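Local coordinates for protein Niban 2 (Homo sapiens, PDB 7CTP) that may suppress apoptosis and promote melanoma cell invasion, its modelled part combining a PH domain with a large helical body, at residues F27-Y31 / A207-I212; Y31-Y35 / V289-Q294; M300-I304 / A527-L531. All coordinates share one frame; numbering follows the deposited sequence.

Contact 1 (F27-Y31 / A207-I212)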
# COMPACT_ATOMS: atom_id res chain seq x y z
N PHE A 27 4.51 -19.57 6.80
CA PHE A 27 3.70 -18.63 6.04
C PHE A 27 3.02 -19.32 4.85
O PHE A 27 1.85 -19.07 4.56
CB PHE A 27 4.52 -17.45 5.50
CG PHE A 27 3.74 -16.64 4.49
CD1 PHE A 27 2.78 -15.74 4.93
CD2 PHE A 27 3.87 -16.87 3.13
CE1 PHE A 27 2.02 -15.03 4.01
CE2 PHE A 27 3.10 -16.17 2.21
CZ PHE A 27 2.17 -15.25 2.65
N LEU A 28 3.78 -20.12 4.10
CA LEU A 28 3.23 -20.68 2.88
C LEU A 28 2.11 -21.68 3.17
O LEU A 28 1.23 -21.88 2.32
CB LEU A 28 4.35 -21.32 2.06
CG LEU A 28 5.29 -20.23 1.50
CD1 LEU A 28 6.60 -20.85 0.97
CD2 LEU A 28 4.59 -19.39 0.44
N GLN A 29 2.11 -22.30 4.35
CA GLN A 29 0.97 -23.13 4.75
C GLN A 29 -0.28 -22.28 4.93
O GLN A 29 -1.36 -22.65 4.47
CB GLN A 29 1.29 -23.90 6.04
CG GLN A 29 2.43 -24.90 5.90
CD GLN A 29 2.80 -25.55 7.23
OE1 GLN A 29 3.01 -24.88 8.24
NE2 GLN A 29 2.88 -26.88 7.23
N PHE A 30 -0.15 -21.12 5.58
CA PHE A 30 -1.27 -20.18 5.64
C PHE A 30 -1.71 -19.75 4.25
O PHE A 30 -2.91 -19.62 3.97
CB PHE A 30 -0.90 -18.94 6.47
CG PHE A 30 -0.91 -19.17 7.96
CD1 PHE A 30 -2.11 -19.23 8.66
CD2 PHE A 30 0.28 -19.30 8.66
CE1 PHE A 30 -2.11 -19.43 10.04
CE2 PHE A 30 0.28 -19.50 10.04
CZ PHE A 30 -0.92 -19.56 10.72
N TYR A 31 -0.75 -19.51 3.35
CA TYR A 31 -1.07 -19.02 2.02
C TYR A 31 -1.83 -20.07 1.21
O TYR A 31 -2.87 -19.77 0.60
CB TYR A 31 0.21 -18.60 1.30
CG TYR A 31 -0.01 -18.14 -0.11
CD1 TYR A 31 -0.56 -16.89 -0.37
CD2 TYR A 31 0.29 -18.96 -1.19
CE1 TYR A 31 -0.78 -16.46 -1.66
CE2 TYR A 31 0.07 -18.54 -2.48
CZ TYR A 31 -0.46 -17.30 -2.71
OH TYR A 31 -0.69 -16.87 -3.98
N ALA A 207 -5.64 -13.51 -1.10
CA ALA A 207 -5.05 -14.69 -0.48
C ALA A 207 -3.74 -14.32 0.21
O ALA A 207 -3.48 -14.75 1.34
CB ALA A 207 -4.83 -15.79 -1.51
N PHE A 208 -2.93 -13.51 -0.46
CA PHE A 208 -1.64 -13.14 0.13
C PHE A 208 -1.82 -12.28 1.37
O PHE A 208 -1.23 -12.55 2.42
CB PHE A 208 -0.77 -12.44 -0.90
CG PHE A 208 0.58 -12.08 -0.38
CD1 PHE A 208 1.61 -13.01 -0.36
CD2 PHE A 208 0.82 -10.81 0.13
CE1 PHE A 208 2.86 -12.67 0.15
CE2 PHE A 208 2.06 -10.48 0.65
CZ PHE A 208 3.08 -11.41 0.65
N THR A 209 -2.63 -11.22 1.27
CA THR A 209 -2.69 -10.30 2.40
C THR A 209 -3.42 -10.92 3.59
O THR A 209 -3.07 -10.67 4.74
CB THR A 209 -3.33 -8.98 1.98
OG1 THR A 209 -4.64 -9.23 1.46
CG2 THR A 209 -2.51 -8.34 0.89
N ASP A 210 -4.44 -11.76 3.33
CA ASP A 210 -5.07 -12.50 4.41
C ASP A 210 -4.11 -13.50 5.04
O ASP A 210 -4.10 -13.68 6.26
CB ASP A 210 -6.33 -13.21 3.93
CG ASP A 210 -7.50 -12.26 3.70
OD1 ASP A 210 -7.58 -11.22 4.40
OD2 ASP A 210 -8.34 -12.55 2.82
N ALA A 211 -3.28 -14.17 4.23
CA ALA A 211 -2.32 -15.10 4.80
C ALA A 211 -1.31 -14.38 5.68
O ALA A 211 -0.88 -14.90 6.72
CB ALA A 211 -1.60 -15.89 3.70
N ILE A 212 -0.88 -13.18 5.25
CA ILE A 212 0.04 -12.39 6.06
C ILE A 212 -0.59 -12.08 7.40
O ILE A 212 0.05 -12.22 8.46
CB ILE A 212 0.44 -11.10 5.32
CG1 ILE A 212 1.43 -11.40 4.19
CG2 ILE A 212 1.04 -10.08 6.31
CD1 ILE A 212 2.87 -11.66 4.67

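Contact 2 (Y31-Y35 / V289-Q294)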
# COMPACT_ATOMS: atom_id res chain seq x y z
N TYR A 31 -0.75 -19.51 3.35
CA TYR A 31 -1.07 -19.02 2.02
C TYR A 31 -1.83 -20.07 1.21
O TYR A 31 -2.87 -19.77 0.60
CB TYR A 31 0.21 -18.60 1.30
CG TYR A 31 -0.01 -18.14 -0.11
CD1 TYR A 31 -0.56 -16.89 -0.37
CD2 TYR A 31 0.29 -18.96 -1.19
CE1 TYR A 31 -0.78 -16.46 -1.66
CE2 TYR A 31 0.07 -18.54 -2.48
CZ TYR A 31 -0.46 -17.30 -2.71
OH TYR A 31 -0.69 -16.87 -3.98
N GLU A 32 -1.34 -21.32 1.19
CA GLU A 32 -2.04 -22.37 0.45
C GLU A 32 -3.43 -22.60 1.03
O GLU A 32 -4.38 -22.83 0.27
CB GLU A 32 -1.22 -23.66 0.46
CG GLU A 32 0.04 -23.59 -0.41
CD GLU A 32 0.69 -24.95 -0.65
OE1 GLU A 32 -0.01 -25.88 -1.11
OE2 GLU A 32 1.91 -25.07 -0.40
N ASP A 33 -3.58 -22.52 2.35
CA ASP A 33 -4.91 -22.63 2.95
C ASP A 33 -5.81 -21.49 2.51
O ASP A 33 -6.98 -21.71 2.16
CB ASP A 33 -4.80 -22.67 4.47
CG ASP A 33 -4.41 -24.03 5.01
OD1 ASP A 33 -4.40 -25.01 4.24
OD2 ASP A 33 -4.09 -24.12 6.22
N GLN A 34 -5.28 -20.26 2.49
CA GLN A 34 -6.09 -19.10 2.13
C GLN A 34 -6.47 -19.10 0.65
O GLN A 34 -7.50 -18.54 0.29
CB GLN A 34 -5.35 -17.79 2.44
CG GLN A 34 -5.34 -17.36 3.90
CD GLN A 34 -6.72 -17.33 4.55
OE1 GLN A 34 -7.63 -16.67 4.06
NE2 GLN A 34 -6.88 -18.06 5.66
N TYR A 35 -5.64 -19.70 -0.21
CA TYR A 35 -5.81 -19.50 -1.65
C TYR A 35 -7.19 -19.97 -2.12
O TYR A 35 -7.89 -19.24 -2.84
CB TYR A 35 -4.72 -20.22 -2.43
CG TYR A 35 -4.61 -19.71 -3.85
CD1 TYR A 35 -3.84 -18.60 -4.15
CD2 TYR A 35 -5.33 -20.32 -4.87
CE1 TYR A 35 -3.76 -18.12 -5.45
CE2 TYR A 35 -5.26 -19.84 -6.16
CZ TYR A 35 -4.47 -18.75 -6.45
OH TYR A 35 -4.40 -18.28 -7.74
N VAL A 289 5.54 -21.76 -4.82
CA VAL A 289 4.20 -22.10 -4.36
C VAL A 289 3.14 -21.45 -5.24
O VAL A 289 2.10 -22.06 -5.54
CB VAL A 289 4.03 -21.72 -2.87
CG1 VAL A 289 2.56 -21.84 -2.43
CG2 VAL A 289 4.90 -22.62 -2.00
N LEU A 290 3.39 -20.22 -5.69
CA LEU A 290 2.43 -19.53 -6.57
C LEU A 290 2.22 -20.33 -7.85
O LEU A 290 1.08 -20.52 -8.29
CB LEU A 290 2.91 -18.11 -6.88
CG LEU A 290 2.04 -17.26 -7.80
CD1 LEU A 290 0.63 -17.12 -7.22
CD2 LEU A 290 2.68 -15.89 -8.04
N SER A 291 3.31 -20.84 -8.42
CA SER A 291 3.20 -21.71 -9.59
C SER A 291 2.41 -22.98 -9.28
O SER A 291 1.61 -23.44 -10.09
CB SER A 291 4.59 -22.06 -10.11
OG SER A 291 4.52 -22.95 -11.21
N LYS A 292 2.62 -23.54 -8.09
CA LYS A 292 1.92 -24.77 -7.72
C LYS A 292 0.43 -24.52 -7.56
O LYS A 292 -0.39 -25.34 -8.01
CB LYS A 292 2.51 -25.36 -6.44
CG LYS A 292 1.73 -26.54 -5.88
CD LYS A 292 2.45 -27.16 -4.69
CE LYS A 292 2.18 -26.36 -3.42
NZ LYS A 292 2.90 -26.90 -2.23
N VAL A 293 0.03 -23.41 -6.93
CA VAL A 293 -1.40 -23.17 -6.76
C VAL A 293 -2.05 -22.83 -8.09
O VAL A 293 -3.19 -23.22 -8.35
CB VAL A 293 -1.67 -22.09 -5.69
CG1 VAL A 293 -1.16 -22.55 -4.34
CG2 VAL A 293 -1.06 -20.74 -6.06
N GLN A 294 -1.34 -22.11 -8.97
CA GLN A 294 -1.93 -21.75 -10.26
C GLN A 294 -2.17 -22.99 -11.12
O GLN A 294 -3.10 -22.99 -11.94
CB GLN A 294 -1.04 -20.75 -11.01
CG GLN A 294 -1.04 -19.34 -10.41
CD GLN A 294 0.07 -18.46 -10.97
OE1 GLN A 294 1.05 -18.95 -11.54
NE2 GLN A 294 -0.07 -17.16 -10.79

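Contact 3 (M300-I304 / A527-L531)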
# COMPACT_ATOMS: atom_id res chain seq x y z
N MET A 300 -9.81 -26.53 -9.02
CA MET A 300 -10.58 -25.94 -7.92
C MET A 300 -11.78 -25.18 -8.43
O MET A 300 -12.87 -25.26 -7.84
CB MET A 300 -9.68 -25.02 -7.09
CG MET A 300 -8.68 -25.75 -6.26
SD MET A 300 -7.82 -24.54 -5.24
CE MET A 300 -6.56 -25.58 -4.53
N GLN A 301 -11.61 -24.42 -9.52
CA GLN A 301 -12.73 -23.68 -10.10
C GLN A 301 -13.87 -24.61 -10.48
O GLN A 301 -15.05 -24.30 -10.26
CB GLN A 301 -12.26 -22.87 -11.31
CG GLN A 301 -11.27 -21.76 -10.94
CD GLN A 301 -10.65 -21.09 -12.15
OE1 GLN A 301 -9.74 -20.28 -12.01
NE2 GLN A 301 -11.14 -21.42 -13.33
N ALA A 302 -13.54 -25.78 -11.04
CA ALA A 302 -14.58 -26.71 -11.46
C ALA A 302 -15.38 -27.21 -10.26
O ALA A 302 -16.61 -27.32 -10.32
CB ALA A 302 -13.97 -27.88 -12.22
N VAL A 303 -14.70 -27.51 -9.15
CA VAL A 303 -15.40 -27.99 -7.96
C VAL A 303 -16.27 -26.87 -7.37
O VAL A 303 -17.42 -27.11 -6.99
CB VAL A 303 -14.40 -28.53 -6.92
CG1 VAL A 303 -15.12 -28.85 -5.62
CG2 VAL A 303 -13.67 -29.77 -7.47
N ILE A 304 -15.72 -25.65 -7.29
CA ILE A 304 -16.49 -24.52 -6.76
C ILE A 304 -17.74 -24.26 -7.60
O ILE A 304 -18.83 -24.03 -7.06
CB ILE A 304 -15.60 -23.26 -6.69
CG1 ILE A 304 -14.57 -23.39 -5.58
CG2 ILE A 304 -16.47 -22.00 -6.52
CD1 ILE A 304 -13.37 -22.44 -5.74
N ALA A 527 -12.53 -28.60 2.19
CA ALA A 527 -11.63 -27.98 3.16
C ALA A 527 -10.73 -26.93 2.52
O ALA A 527 -10.21 -26.05 3.23
CB ALA A 527 -10.78 -29.05 3.85
N ARG A 528 -10.51 -26.99 1.20
CA ARG A 528 -9.76 -25.93 0.54
C ARG A 528 -10.57 -24.65 0.41
O ARG A 528 -9.99 -23.59 0.15
CB ARG A 528 -9.29 -26.35 -0.86
CG ARG A 528 -8.23 -27.45 -0.90
CD ARG A 528 -6.98 -27.10 -0.09
NE ARG A 528 -6.21 -25.94 -0.57
CZ ARG A 528 -5.22 -26.01 -1.46
NH1 ARG A 528 -4.89 -27.17 -2.00
NH2 ARG A 528 -4.56 -24.90 -1.81
N PHE A 529 -11.89 -24.72 0.59
CA PHE A 529 -12.75 -23.56 0.37
C PHE A 529 -13.38 -23.03 1.64
O PHE A 529 -13.95 -21.94 1.61
CB PHE A 529 -13.87 -23.91 -0.62
CG PHE A 529 -13.38 -24.69 -1.79
CD1 PHE A 529 -12.35 -24.20 -2.58
CD2 PHE A 529 -13.90 -25.94 -2.06
CE1 PHE A 529 -11.87 -24.94 -3.64
CE2 PHE A 529 -13.42 -26.69 -3.14
CZ PHE A 529 -12.41 -26.19 -3.92
N ILE A 530 -13.29 -23.78 2.73
CA ILE A 530 -13.90 -23.43 4.01
C ILE A 530 -12.86 -23.62 5.09
O ILE A 530 -12.32 -24.73 5.24
CB ILE A 530 -15.15 -24.29 4.31
CG1 ILE A 530 -16.18 -24.15 3.19
CG2 ILE A 530 -15.73 -23.90 5.68
CD1 ILE A 530 -17.38 -25.04 3.36
N LEU A 531 -12.58 -22.56 5.85
CA LEU A 531 -11.65 -22.61 6.97
C LEU A 531 -12.37 -22.19 8.25
O LEU A 531 -13.11 -21.21 8.24
CB LEU A 531 -10.45 -21.69 6.74
CG LEU A 531 -9.47 -22.13 5.66
CD1 LEU A 531 -8.47 -21.03 5.33
CD2 LEU A 531 -8.75 -23.38 6.11

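Contact 1 (F27-Y31 / A207-I212)
The F27 ring reaches across to three side chains of A207-I212. Its CE1 corner lies 3.5 Å from I212 CD1 and 3.7 Å from A211 CB. Its CZ atom meets CE1 of F208 at 3.7 Å. The F27 and F208 rings have their planes 63° apart, so the pair is oblique. I212 also lays CG1 over one face of the F208 ring, which ties the two residues of that helix into one apolar patch. Y31 comes in one helical turn further along. Its CG is anti to the backbone N (chi1 178°), which brings the CE1 edge of the ring to the backbone of A207 and F208. The backbone N and CA of F208 lie at this edge, with Y31 CE1 3.8 Å from F208 N. A207 CB touches the same ring corner. A211 CB sits between F27 and Y31, 3.6 Å from CA of Y31. This small residue lets the backbones come close. The segment axes pass 8.7 Å apart and cross at 129°. No hydrogen bond crosses the contact. F286 of helix 260-337 meets both Y31 and F208 edge-to-face, and L236 of helix 232-252 touches F27. The contact is buried helix-helix packing within an all-helical bundle, built on alanine and aromatic side chains.

Contact 2 (Y31-Y35 / V289-Q294)
V293 CG2 sits over one face of the Y35 ring, 3.9 Å from the Y35 ring centroid, in a CH-pi contact. V289 adds a second apolar contact. Its CG1 meets the edge of the Y31 ring and also packs 3.7 Å from CG of E32. V293 CG1 lies near the same E32 CG, at 4.2 Å. L290 CD1 approaches the Y31 hydroxyl, at 3.5 Å from OH. Toward the surface, a salt bridge closes the contact, with K292 NZ donating to E32 OE2 at 2.8 Å. The amine comes in on the syn side but 30° out of the carboxylate plane. The lysine chain bends at its third torsion (chi3 81°), which turns the amine back to the glutamate. Further out, the Y35 hydroxyl is hydrogen-bonded to Q297, one turn on from V293, so the ring is held at its far end as well as over its face. Q294 is hydrogen-bonded to E204, which joins helix 204-218 to the same site. The segment axes are 11.1 Å apart at an angle of 29°. This is near-parallel packing of segments from two long helices, 10-48 and 260-337, with tyrosine rings against valines in the interface and a salt bridge at its solvent side.

Contact 3 (M300-I304 / A527-L531)
The helical turn M300-I304 faces the irregular segment A527-L531, with CA of I304 8.1 Å from CA of F529. This is a loop packed against a helix. The loop lies between helices 464-511 and 532-555, and it rests on the long helix 260-337 of the helical body. F529 carries most of the contact. With chi1 at -44°, CG stays beside the backbone N, and the ring is brought against I304 and V303. I304 CG1 sits over one face of this ring, 3.8 Å from the F529 centroid, as a CH-pi contact. I304 CD1 adds a touch at 3.6 Å from CE1 of F529. CB of R528 lies over the opposite face, so the ring is sandwiched. V303 CG1 meets the ring obliquely, 3.7 Å from F529 CE2, and M300 CB touches CE1. With an alanine here in place of F529 the ring is gone, and I304 and V303 would probably lose their packing partner, opening a gap between loop and helix. I311 of the same long helix also touches F529, and L39 of helix 10-48 packs on M300 and I304. Bends at the second and third torsions of R528 carry its guanidinium back to M300. Its NH2 is hydrogen-bonded to the backbone O of E32, which holds the group there. The M300 methyl then lies over one guanidinium face, with CE 3.4 Å from CZ of R528.

How the contacts relate
Contacts 1 and 2 share Y31 and lie on helix 10-48, their centres about 9 Å apart. Contact 1 is buried and apolar, set against helix 204-218. Contact 2 is only partly buried and joins aromatic packing to a salt bridge at its outer side. Contact 3 uses helix 260-337 again, as contact 2 does, but its other partner is a loop. It is buried although its centre lies farthest from the chain centre, about 29 Å away. R528 of contact 3 also reaches the E32 backbone of contact 2. Contacts 1 and 3 do not touch. Helix 10-48 joins contacts 1 and 2, and helix 260-337 joins contacts 2 and 3.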